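Local coordinates for protein laminin subunit ALPHA-1 (Mus musculus, PDB 2JD4) that helps build basement membranes as part of laminin-111, its LG4-5 domain pair probably providing cell-surface anchorage, at residues 250-262 with 334-346. The protein carries 4 engineered substitutions. Sequence-based numbering, arbitrary orientation.
Sequences LEIVDGKVLFHVN and KQNSLSSRASFRG. Engineered in segment 334-346: Ser-337 (natural residue Cys).
Glu-251 takes hold of the backbone at Ser-339 and Ser-340 where, in this laminin G beta sandwich, the loop 334-346 crosses the outer side of the hairpin formed by strands 247-253 and 256-262. The tight part is the carboxylate. OE1 accepts the Ser-340 N-H through its syn lone pair (2.8 Å, 159°), while OE2 gathers three donors: Ser-339 OG at 2.7 Å, Ser-339 N, and His-260 NE2, which points at OE2 nearly within its ring plane yet comes from above the carboxylate plane. Thr-269 OG1 is hydrogen-bonded to the ring's other nitrogen, ND1. Glu-251 gets there with CG wedged between backbone N and carbonyl carbon (chi1 42°) and an extended chain, along which Leu-338 CD2 lies 3.7 Å from CG. A glutamine in its place would probably leave one of these N-H donors facing an NH2 group and take away the charge that His-260 meets.

Toward the turn, at partly exposed Val-253, the fit loosens: CG2 only grazes Ser-340 CB at 4.1 Å. At the other end engineered Ser-337 lays its carbonyl O at the His-260 ring edge, and one water links Asn-262, whose OD1 takes the Gly-264 N-H, from ND2 (3.1 Å) to Asn-336 O (2.9 Å).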
ATOM      1  N   LEU A 250     -16.264  13.305  -1.505  1.00 24.01           N
ATOM      2  CA  LEU A 250     -16.582  12.618  -0.255  1.00 22.45           C
ATOM      3  C   LEU A 250     -15.729  13.306   0.814  1.00 23.24           C
ATOM      4  O   LEU A 250     -14.507  13.397   0.671  1.00 23.28           O
ATOM      5  CB  LEU A 250     -16.200  11.140  -0.363  1.00 26.56           C
ATOM      6  CG  LEU A 250     -16.920  10.119   0.518  1.00 32.91           C
ATOM      7  CD1 LEU A 250     -18.393  10.068   0.139  1.00 29.20           C
ATOM      8  CD2 LEU A 250     -16.285   8.741   0.329  1.00 34.72           C
ATOM      9  N   GLU A 251     -16.363  13.794   1.874  1.00 22.42           N
ATOM     10  CA  GLU A 251     -15.638  14.500   2.927  1.00 21.52           C
ATOM     11  C   GLU A 251     -16.316  14.427   4.289  1.00 25.01           C
ATOM     12  O   GLU A 251     -17.512  14.143   4.393  1.00 23.36           O
ATOM     13  CB  GLU A 251     -15.472  15.976   2.537  1.00 24.87           C
ATOM     14  CG  GLU A 251     -16.727  16.579   1.914  1.00 21.84           C
ATOM     15  CD  GLU A 251     -16.646  18.087   1.668  1.00 25.98           C
ATOM     16  OE1 GLU A 251     -15.537  18.629   1.461  1.00 22.96           O
ATOM     17  OE2 GLU A 251     -17.715  18.733   1.660  1.00 26.64           O
ATOM     18  N   ILE A 252     -15.526  14.679   5.330  1.00 23.45           N
ATOM     19  CA  ILE A 252     -16.012  14.689   6.704  1.00 24.62           C
ATOM     20  C   ILE A 252     -15.973  16.150   7.154  1.00 24.01           C
ATOM     21  O   ILE A 252     -14.911  16.762   7.181  1.00 24.73           O
ATOM     22  CB  ILE A 252     -15.094  13.858   7.644  1.00 28.12           C
ATOM     23  CG1 ILE A 252     -15.050  12.396   7.185  1.00 28.99           C
ATOM     24  CG2 ILE A 252     -15.601  13.942   9.067  1.00 29.95           C
ATOM     25  CD1 ILE A 252     -14.183  11.504   8.064  1.00 36.34           C
ATOM     26  N   VAL A 253     -17.133  16.707   7.483  1.00 25.25           N
ATOM     27  CA  VAL A 253     -17.220  18.095   7.933  1.00 26.28           C
ATOM     28  C   VAL A 253     -18.030  18.160   9.227  1.00 26.12           C
ATOM     29  O   VAL A 253     -19.214  17.827   9.246  1.00 25.24           O
ATOM     30  CB  VAL A 253     -17.901  18.986   6.864  1.00 29.18           C
ATOM     31  CG1 VAL A 253     -18.048  20.413   7.380  1.00 28.14           C
ATOM     32  CG2 VAL A 253     -17.080  18.970   5.581  1.00 28.53           C
ATOM     33  N   ASP A 254     -17.371  18.573  10.304  1.00 29.12           N
ATOM     34  CA  ASP A 254     -18.003  18.690  11.615  1.00 30.97           C
ATOM     35  C   ASP A 254     -18.633  17.393  12.112  1.00 30.34           C
ATOM     36  O   ASP A 254     -19.738  17.400  12.659  1.00 31.00           O
ATOM     37  CB  ASP A 254     -19.056  19.800  11.596  1.00 36.91           C
ATOM     38  CG  ASP A 254     -18.461  21.158  11.283  1.00 43.74           C
ATOM     39  OD1 ASP A 254     -17.453  21.529  11.924  1.00 46.82           O
ATOM     40  OD2 ASP A 254     -19.003  21.856  10.399  1.00 49.52           O
ATOM     41  N   GLY A 255     -17.929  16.282  11.922  1.00 26.69           N
ATOM     42  CA  GLY A 255     -18.435  15.003  12.383  1.00 26.91           C
ATOM     43  C   GLY A 255     -19.421  14.294  11.473  1.00 27.27           C
ATOM     44  O   GLY A 255     -19.849  13.183  11.777  1.00 30.89           O
ATOM     45  N   LYS A 256     -19.790  14.920  10.362  1.00 25.54           N
ATOM     46  CA  LYS A 256     -20.725  14.301   9.425  1.00 27.81           C
ATOM     47  C   LYS A 256     -20.035  13.944   8.113  1.00 27.17           C
ATOM     48  O   LYS A 256     -19.041  14.561   7.741  1.00 27.79           O
ATOM     49  CB  LYS A 256     -21.890  15.253   9.136  1.00 32.47           C
ATOM     50  CG  LYS A 256     -22.820  15.468  10.320  1.00 38.05           C
ATOM     51  CD  LYS A 256     -23.230  16.925  10.452  1.00 43.62           C
ATOM     52  CE  LYS A 256     -23.884  17.450   9.188  1.00 44.90           C
ATOM     53  NZ  LYS A 256     -24.289  18.875   9.352  1.00 52.62           N
ATOM     54  N   VAL A 257     -20.570  12.947   7.417  1.00 25.15           N
ATOM     55  CA  VAL A 257     -20.014  12.537   6.137  1.00 27.15           C
ATOM     56  C   VAL A 257     -20.919  13.062   5.024  1.00 28.46           C
ATOM     57  O   VAL A 257     -22.141  12.876   5.065  1.00 27.94           O
ATOM     58  CB  VAL A 257     -19.908  11.000   6.036  1.00 25.39           C
ATOM     59  CG1 VAL A 257     -19.400  10.596   4.659  1.00 24.87           C
ATOM     60  CG2 VAL A 257     -18.962  10.477   7.108  1.00 24.96           C
ATOM     61  N   LEU A 258     -20.312  13.728   4.042  1.00 26.67           N
ATOM     62  CA  LEU A 258     -21.046  14.289   2.915  1.00 25.76           C
ATOM     63  C   LEU A 258     -20.570  13.687   1.597  1.00 26.17           C
ATOM     64  O   LEU A 258     -19.366  13.522   1.370  1.00 23.01           O
ATOM     65  CB  LEU A 258     -20.858  15.805   2.858  1.00 27.38           C
ATOM     66  CG  LEU A 258     -21.078  16.601   4.144  1.00 31.65           C
ATOM     67  CD1 LEU A 258     -20.847  18.086   3.874  1.00 29.73           C
ATOM     68  CD2 LEU A 258     -22.487  16.360   4.667  1.00 31.65           C
ATOM     69  N   PHE A 259     -21.532  13.363   0.739  1.00 22.10           N
ATOM     70  CA  PHE A 259     -21.272  12.794  -0.576  1.00 26.44           C
ATOM     71  C   PHE A 259     -21.932  13.739  -1.583  1.00 27.98           C
ATOM     72  O   PHE A 259     -23.156  13.757  -1.705  1.00 27.80           O
ATOM     73  CB  PHE A 259     -21.884  11.388  -0.651  1.00 21.77           C
ATOM     74  CG  PHE A 259     -21.757  10.720  -1.997  1.00 23.29           C
ATOM     75  CD1 PHE A 259     -20.638  10.915  -2.795  1.00 19.53           C
ATOM     76  CD2 PHE A 259     -22.740   9.837  -2.432  1.00 24.42           C
ATOM     77  CE1 PHE A 259     -20.496  10.241  -4.005  1.00 26.88           C
ATOM     78  CE2 PHE A 259     -22.611   9.153  -3.641  1.00 24.14           C
ATOM     79  CZ  PHE A 259     -21.487   9.354  -4.430  1.00 26.81           C
ATOM     80  N   HIS A 260     -21.118  14.540  -2.272  1.00 28.59           N
ATOM     81  CA  HIS A 260     -21.618  15.502  -3.257  1.00 25.55           C
ATOM     82  C   HIS A 260     -21.446  14.980  -4.671  1.00 25.92           C
ATOM     83  O   HIS A 260     -20.465  14.310  -4.983  1.00 26.23           O
ATOM     84  CB  HIS A 260     -20.857  16.826  -3.173  1.00 25.60           C
ATOM     85  CG  HIS A 260     -20.779  17.409  -1.799  1.00 22.20           C
ATOM     86  ND1 HIS A 260     -21.878  17.909  -1.137  1.00 22.31           N
ATOM     87  CD2 HIS A 260     -19.723  17.586  -0.968  1.00 17.67           C
ATOM     88  CE1 HIS A 260     -21.505  18.370   0.044  1.00 19.51           C
ATOM     89  NE2 HIS A 260     -20.202  18.186   0.170  1.00 17.99           N
ATOM     90  N   VAL A 261     -22.391  15.319  -5.536  1.00 26.49           N
ATOM     91  CA  VAL A 261     -22.325  14.907  -6.926  1.00 23.28           C
ATOM     92  C   VAL A 261     -22.902  16.018  -7.797  1.00 26.84           C
ATOM     93  O   VAL A 261     -23.895  16.645  -7.429  1.00 25.13           O
ATOM     94  CB  VAL A 261     -23.130  13.610  -7.158  1.00 29.14           C
ATOM     95  CG1 VAL A 261     -23.313  13.359  -8.645  1.00 23.49           C
ATOM     96  CG2 VAL A 261     -22.406  12.432  -6.517  1.00 28.86           C
ATOM     97  N   ASN A 262     -22.267  16.277  -8.936  1.00 26.41           N
ATOM     98  CA  ASN A 262     -22.759  17.300  -9.856  1.00 28.78           C
ATOM     99  C   ASN A 262     -22.636  16.793 -11.285  1.00 27.59           C
ATOM    100  O   ASN A 262     -21.530  16.614 -11.798  1.00 26.40           O
ATOM    101  CB  ASN A 262     -21.972  18.605  -9.713  1.00 27.68           C
ATOM    102  CG  ASN A 262     -22.644  19.763 -10.430  1.00 29.68           C
ATOM    103  OD1 ASN A 262     -23.071  19.626 -11.575  1.00 26.87           O
ATOM    104  ND2 ASN A 262     -22.739  20.911  -9.761  1.00 26.49           N
ATOM    105  N   LYS A 334      -8.874  22.410  -8.763  1.00 19.71           N
ATOM    106  CA  LYS A 334     -10.296  22.644  -8.533  1.00 20.59           C
ATOM    107  C   LYS A 334     -11.045  21.375  -8.159  1.00 18.90           C
ATOM    108  O   LYS A 334     -10.862  20.330  -8.779  1.00 21.74           O
ATOM    109  CB  LYS A 334     -10.943  23.257  -9.785  1.00 26.72           C
ATOM    110  CG  LYS A 334     -12.368  23.774  -9.561  1.00 30.95           C
ATOM    111  CD  LYS A 334     -13.002  24.309 -10.846  1.00 34.17           C
ATOM    112  CE  LYS A 334     -14.382  24.894 -10.569  1.00 34.72           C
ATOM    113  NZ  LYS A 334     -15.019  25.497 -11.783  1.00 34.89           N
ATOM    114  N   GLN A 335     -11.874  21.464  -7.126  1.00 18.60           N
ATOM    115  CA  GLN A 335     -12.687  20.333  -6.688  1.00 18.97           C
ATOM    116  C   GLN A 335     -14.099  20.891  -6.543  1.00 19.58           C
ATOM    117  O   GLN A 335     -14.509  21.326  -5.464  1.00 16.39           O
ATOM    118  CB  GLN A 335     -12.179  19.770  -5.355  1.00 18.25           C
ATOM    119  CG  GLN A 335     -10.898  18.915  -5.461  1.00 18.82           C
ATOM    120  CD  GLN A 335     -11.064  17.699  -6.385  1.00 15.22           C
ATOM    121  OE1 GLN A 335     -12.138  17.109  -6.460  1.00 17.87           O
ATOM    122  NE2 GLN A 335      -9.990  17.317  -7.071  1.00 15.46           N
ATOM    123  N   ASN A 336     -14.842  20.865  -7.645  1.00 21.54           N
ATOM    124  CA  ASN A 336     -16.182  21.428  -7.669  1.00 22.56           C
ATOM    125  C   ASN A 336     -17.217  20.772  -6.770  1.00 24.37           C
ATOM    126  O   ASN A 336     -18.258  21.377  -6.491  1.00 21.06           O
ATOM    127  CB  ASN A 336     -16.710  21.480  -9.105  1.00 21.58           C
ATOM    128  CG  ASN A 336     -17.736  22.572  -9.293  1.00 25.63           C
ATOM    129  OD1 ASN A 336     -17.555  23.684  -8.794  1.00 20.30           O
ATOM    130  ND2 ASN A 336     -18.813  22.272 -10.013  1.00 23.94           N
ATOM    131  N   SER A 337     -16.951  19.548  -6.318  1.00 22.15           N
ATOM    132  CA  SER A 337     -17.896  18.873  -5.431  1.00 22.82           C
ATOM    133  C   SER A 337     -17.326  18.563  -4.040  1.00 21.73           C
ATOM    134  O   SER A 337     -17.565  17.498  -3.469  1.00 23.58           O
ATOM    135  CB  SER A 337     -18.440  17.606  -6.093  1.00 22.63           C
ATOM    136  OG  SER A 337     -19.286  17.949  -7.187  1.00 25.71           O
ATOM    137  N   LEU A 338     -16.566  19.517  -3.511  1.00 19.69           N
ATOM    138  CA  LEU A 338     -15.986  19.434  -2.173  1.00 21.32           C
ATOM    139  C   LEU A 338     -16.103  20.824  -1.551  1.00 21.63           C
ATOM    140  O   LEU A 338     -15.658  21.805  -2.139  1.00 19.55           O
ATOM    141  CB  LEU A 338     -14.507  19.013  -2.227  1.00 17.99           C
ATOM    142  CG  LEU A 338     -14.227  17.514  -2.403  1.00 18.72           C
ATOM    143  CD1 LEU A 338     -12.721  17.267  -2.480  1.00 18.02           C
ATOM    144  CD2 LEU A 338     -14.832  16.741  -1.228  1.00 17.63           C
ATOM    145  N   SER A 339     -16.721  20.920  -0.380  1.00 23.14           N
ATOM    146  CA  SER A 339     -16.845  22.219   0.279  1.00 24.31           C
ATOM    147  C   SER A 339     -15.618  22.489   1.152  1.00 25.04           C
ATOM    148  O   SER A 339     -15.226  23.645   1.363  1.00 26.41           O
ATOM    149  CB  SER A 339     -18.122  22.278   1.134  1.00 25.27           C
ATOM    150  OG  SER A 339     -18.103  21.327   2.185  1.00 23.06           O
ATOM    151  N   SER A 340     -15.002  21.420   1.644  1.00 22.20           N
ATOM    152  CA  SER A 340     -13.830  21.541   2.500  1.00 25.15           C
ATOM    153  C   SER A 340     -12.517  21.439   1.739  1.00 24.58           C
ATOM    154  O   SER A 340     -12.458  20.893   0.636  1.00 24.28           O
ATOM    155  CB  SER A 340     -13.847  20.468   3.594  1.00 24.43           C
ATOM    156  OG  SER A 340     -12.643  20.513   4.348  1.00 26.30           O
ATOM    157  N   ARG A 341     -11.468  21.947   2.374  1.00 22.59           N
ATOM    158  CA  ARG A 341     -10.119  21.967   1.827  1.00 25.64           C
ATOM    159  C   ARG A 341      -9.138  21.363   2.850  1.00 24.49           C
ATOM    160  O   ARG A 341      -7.935  21.266   2.597  1.00 24.74           O
ATOM    161  CB  ARG A 341      -9.759  23.426   1.531  1.00 29.65           C
ATOM    162  CG  ARG A 341      -8.526  23.663   0.710  1.00 33.74           C
ATOM    163  CD  ARG A 341      -8.388  25.155   0.401  1.00 28.80           C
ATOM    164  NE  ARG A 341      -9.417  25.650  -0.515  1.00 26.95           N
ATOM    165  CZ  ARG A 341      -9.374  25.520  -1.840  1.00 27.55           C
ATOM    166  NH1 ARG A 341      -8.353  24.903  -2.417  1.00 23.47           N
ATOM    167  NH2 ARG A 341     -10.341  26.021  -2.597  1.00 28.09           N
ATOM    168  N   ALA A 342      -9.665  20.951   4.000  1.00 22.60           N
ATOM    169  CA  ALA A 342      -8.857  20.387   5.082  1.00 22.70           C
ATOM    170  C   ALA A 342      -8.360  18.967   4.807  1.00 20.85           C
ATOM    171  O   ALA A 342      -9.153  18.088   4.491  1.00 20.64           O
ATOM    172  CB  ALA A 342      -9.662  20.411   6.382  1.00 24.63           C
ATOM    173  N   SER A 343      -7.052  18.748   4.934  1.00 17.41           N
ATOM    174  CA  SER A 343      -6.469  17.421   4.701  1.00 18.02           C
ATOM    175  C   SER A 343      -6.845  16.444   5.822  1.00 19.64           C
ATOM    176  O   SER A 343      -6.818  16.795   7.001  1.00 17.60           O
ATOM    177  CB  SER A 343      -4.937  17.513   4.603  1.00 16.36           C
ATOM    178  OG  SER A 343      -4.507  18.180   3.423  1.00 18.31           O
ATOM    179  N   PHE A 344      -7.196  15.218   5.440  1.00 17.68           N
ATOM    180  CA  PHE A 344      -7.568  14.161   6.383  1.00 14.90           C
ATOM    181  C   PHE A 344      -6.384  13.754   7.271  1.00 18.67           C
ATOM    182  O   PHE A 344      -5.224  13.828   6.856  1.00 18.42           O
ATOM    183  CB  PHE A 344      -8.048  12.930   5.591  1.00 15.43           C
ATOM    184  CG  PHE A 344      -8.457  11.748   6.445  1.00 15.76           C
ATOM    185  CD1 PHE A 344      -9.649  11.762   7.160  1.00 17.81           C
ATOM    186  CD2 PHE A 344      -7.680  10.591   6.467  1.00 14.61           C
ATOM    187  CE1 PHE A 344     -10.068  10.642   7.875  1.00 22.26           C
ATOM    188  CE2 PHE A 344      -8.089   9.460   7.182  1.00 15.96           C
ATOM    189  CZ  PHE A 344      -9.289   9.489   7.886  1.00 20.19           C
ATOM    190  N   ARG A 345      -6.686  13.346   8.503  1.00 21.60           N
ATOM    191  CA  ARG A 345      -5.668  12.851   9.433  1.00 23.56           C
ATOM    192  C   ARG A 345      -6.228  11.565  10.034  1.00 22.14           C
ATOM    193  O   ARG A 345      -7.269  11.582  10.684  1.00 24.88           O
ATOM    194  CB  ARG A 345      -5.369  13.845  10.560  1.00 25.47           C
ATOM    195  CG  ARG A 345      -4.327  13.290  11.544  1.00 25.90           C
ATOM    196  CD  ARG A 345      -3.954  14.277  12.637  1.00 34.84           C
ATOM    197  NE  ARG A 345      -3.110  13.641  13.650  1.00 40.39           N
ATOM    198  CZ  ARG A 345      -1.844  13.276  13.461  1.00 43.16           C
ATOM    199  NH1 ARG A 345      -1.252  13.487  12.296  1.00 45.09           N
ATOM    200  NH2 ARG A 345      -1.171  12.684  14.440  1.00 45.59           N
ATOM    201  N   GLY A 346      -5.531  10.457   9.804  1.00 20.16           N
ATOM    202  CA  GLY A 346      -5.970   9.160  10.293  1.00 19.61           C
ATOM    203  C   GLY A 346      -5.542   8.098   9.287  1.00 17.43           C
ATOM    204  O   GLY A 346      -4.555   8.290   8.580  1.00 19.19           O
TER
HETATM  205  O   HOH W   1     -21.098  21.613  -7.179  1.00 28.77           O